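Local atomic coordinates of major pilin backbone protein T-antigen, T13 (Streptococcus pyogenes, PDB entry 6BBT), a protein that forms the backbone subunit of the pili on the surface of Streptococcus pyogenes and is the T antigen used in serotyping. Residues A[176-181]-A[234-239]. Numbering follows the deposited sequence.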
# COMPACT_ATOMS: atom_id res chain seq x y z
N PHE A 176 -23.40 -21.82 -16.84
CA PHE A 176 -24.09 -20.81 -16.05
C PHE A 176 -23.38 -19.47 -16.25
O PHE A 176 -22.16 -19.41 -16.38
CB PHE A 176 -24.12 -21.25 -14.60
CG PHE A 176 -24.91 -22.51 -14.38
CD1 PHE A 176 -24.35 -23.75 -14.62
CD2 PHE A 176 -26.23 -22.45 -13.94
CE1 PHE A 176 -25.07 -24.92 -14.42
CE2 PHE A 176 -26.97 -23.62 -13.74
CZ PHE A 176 -26.39 -24.85 -13.97
N ASN A 177 -24.18 -18.40 -16.31
CA ASN A 177 -23.70 -17.08 -16.68
C ASN A 177 -23.54 -16.20 -15.46
O ASN A 177 -24.51 -15.97 -14.72
CB ASN A 177 -24.68 -16.43 -17.64
CG ASN A 177 -24.76 -17.19 -18.94
OD1 ASN A 177 -23.76 -17.33 -19.63
ND2 ASN A 177 -25.92 -17.73 -19.25
N PHE A 178 -22.33 -15.70 -15.26
CA PHE A 178 -21.95 -14.92 -14.09
C PHE A 178 -21.55 -13.51 -14.49
O PHE A 178 -21.06 -13.27 -15.61
CB PHE A 178 -20.74 -15.55 -13.43
CG PHE A 178 -21.04 -16.85 -12.76
CD1 PHE A 178 -20.99 -18.04 -13.48
CD2 PHE A 178 -21.38 -16.88 -11.42
CE1 PHE A 178 -21.28 -19.24 -12.85
CE2 PHE A 178 -21.67 -18.08 -10.80
CZ PHE A 178 -21.61 -19.27 -11.52
N THR A 179 -21.68 -12.61 -13.52
CA THR A 179 -21.25 -11.22 -13.65
C THR A 179 -20.46 -10.87 -12.39
O THR A 179 -20.95 -11.06 -11.29
CB THR A 179 -22.45 -10.27 -13.81
OG1 THR A 179 -23.20 -10.64 -14.98
CG2 THR A 179 -22.00 -8.85 -14.00
N LEU A 180 -19.24 -10.38 -12.57
CA LEU A 180 -18.42 -9.88 -11.50
C LEU A 180 -18.13 -8.41 -11.75
O LEU A 180 -17.86 -8.01 -12.88
CB LEU A 180 -17.11 -10.66 -11.46
CG LEU A 180 -16.05 -10.26 -10.46
CD1 LEU A 180 -16.44 -10.64 -9.03
CD2 LEU A 180 -14.75 -10.92 -10.86
N ILE A 181 -18.18 -7.62 -10.68
CA ILE A 181 -17.74 -6.24 -10.73
C ILE A 181 -16.82 -6.01 -9.53
O ILE A 181 -17.12 -6.43 -8.41
CB ILE A 181 -18.93 -5.25 -10.81
CG1 ILE A 181 -18.44 -3.80 -10.79
CG2 ILE A 181 -19.90 -5.46 -9.68
CD1 ILE A 181 -19.47 -2.84 -11.36
N LEU A 234 -20.77 -10.50 -7.03
CA LEU A 234 -20.92 -11.59 -7.98
C LEU A 234 -22.39 -11.91 -8.09
O LEU A 234 -23.07 -12.03 -7.08
CB LEU A 234 -20.16 -12.83 -7.51
CG LEU A 234 -20.24 -14.06 -8.43
CD1 LEU A 234 -19.54 -13.80 -9.76
CD2 LEU A 234 -19.65 -15.28 -7.72
N THR A 235 -22.89 -12.02 -9.31
CA THR A 235 -24.24 -12.51 -9.54
C THR A 235 -24.20 -13.64 -10.55
O THR A 235 -23.21 -13.82 -11.26
CB THR A 235 -25.15 -11.40 -10.08
OG1 THR A 235 -24.60 -10.90 -11.29
CG2 THR A 235 -25.28 -10.27 -9.11
N GLU A 236 -25.28 -14.41 -10.59
CA GLU A 236 -25.47 -15.45 -11.61
C GLU A 236 -26.83 -15.22 -12.21
O GLU A 236 -27.80 -15.05 -11.49
CB GLU A 236 -25.40 -16.86 -11.00
CG GLU A 236 -25.31 -17.99 -12.05
CD GLU A 236 -25.61 -19.38 -11.47
OE1 GLU A 236 -24.65 -20.10 -11.12
OE2 GLU A 236 -26.80 -19.75 -11.37
N ASP A 237 -26.93 -15.25 -13.53
CA ASP A 237 -28.24 -15.21 -14.17
C ASP A 237 -29.13 -16.37 -13.72
O ASP A 237 -28.64 -17.48 -13.44
CB ASP A 237 -28.10 -15.22 -15.69
CG ASP A 237 -27.44 -13.96 -16.22
OD1 ASP A 237 -27.30 -12.99 -15.46
OD2 ASP A 237 -27.07 -13.95 -17.41
N LYS A 238 -30.44 -16.09 -13.61
CA LYS A 238 -31.42 -17.12 -13.27
C LYS A 238 -31.31 -18.24 -14.30
O LYS A 238 -31.24 -17.99 -15.49
CB LYS A 238 -32.83 -16.54 -13.27
N ALA A 239 -31.25 -19.47 -13.82
CA ALA A 239 -31.20 -20.65 -14.68
C ALA A 239 -32.44 -21.48 -14.39
O ALA A 239 -32.65 -21.92 -13.27
CB ALA A 239 -29.93 -21.44 -14.40
O HOH W 1 -26.87 -18.81 -15.26
O HOH W 2 -24.76 -12.76 -14.25
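Glu236 lays its aliphatic stem across the Phe178 ring and its carboxylate between Phe178 and Phe176. Its CG sits over one face of the Phe178 ring, 4.0 Å from the centroid, a CH-pi contact displaced toward the rim. With CG anti to the backbone N (chi1 -169°) and the chain extended, Glu236 OE1 comes 3.2 Å from Phe178 CZ while Glu236 OE2 lies 3.8 Å from Phe176 CD2; the carboxylate plane stands 82° from the Phe178 ring but 32° from that of Phe176. OE2 is hydrogen-bonded to Thr244 OG1, OE1 weakly to Lys163 NZ. Further along the same face, the Leu234 CD1 methyl sits beside Thr179 O, between Phe178 CD2 and Leu180 CB. Phe178, Leu180 and Leu234 are buried in the C-terminal domain: strands 176-183 and 231-236 are the central pair of a four-stranded antiparallel sheet, and Val275, in the other sheet of this beta-sandwich, touches Phe178, Leu234 and Glu236. Thr179 and Thr235 form the hydrogen-bonded pair: Thr235 N approaches Thr179 O in the carbonyl plane (2.9 Å), Thr179 N reaches Thr235 O tilted from it (3.0 Å). On the outer face their side chains lie side by side, Thr235 OG1 3.4 Å from Thr179 CB. Beyond the strand end, Asp237 N bonds to Asn177 O (2.8 Å). One water joins Thr179 OG1, also bonded to Lys212 NZ, to Asp237 OD1 and Asn177 O; another links Asn177 N with Asp237 O. Ala239 CB abuts Phe176 CE2, 3.7 Å away.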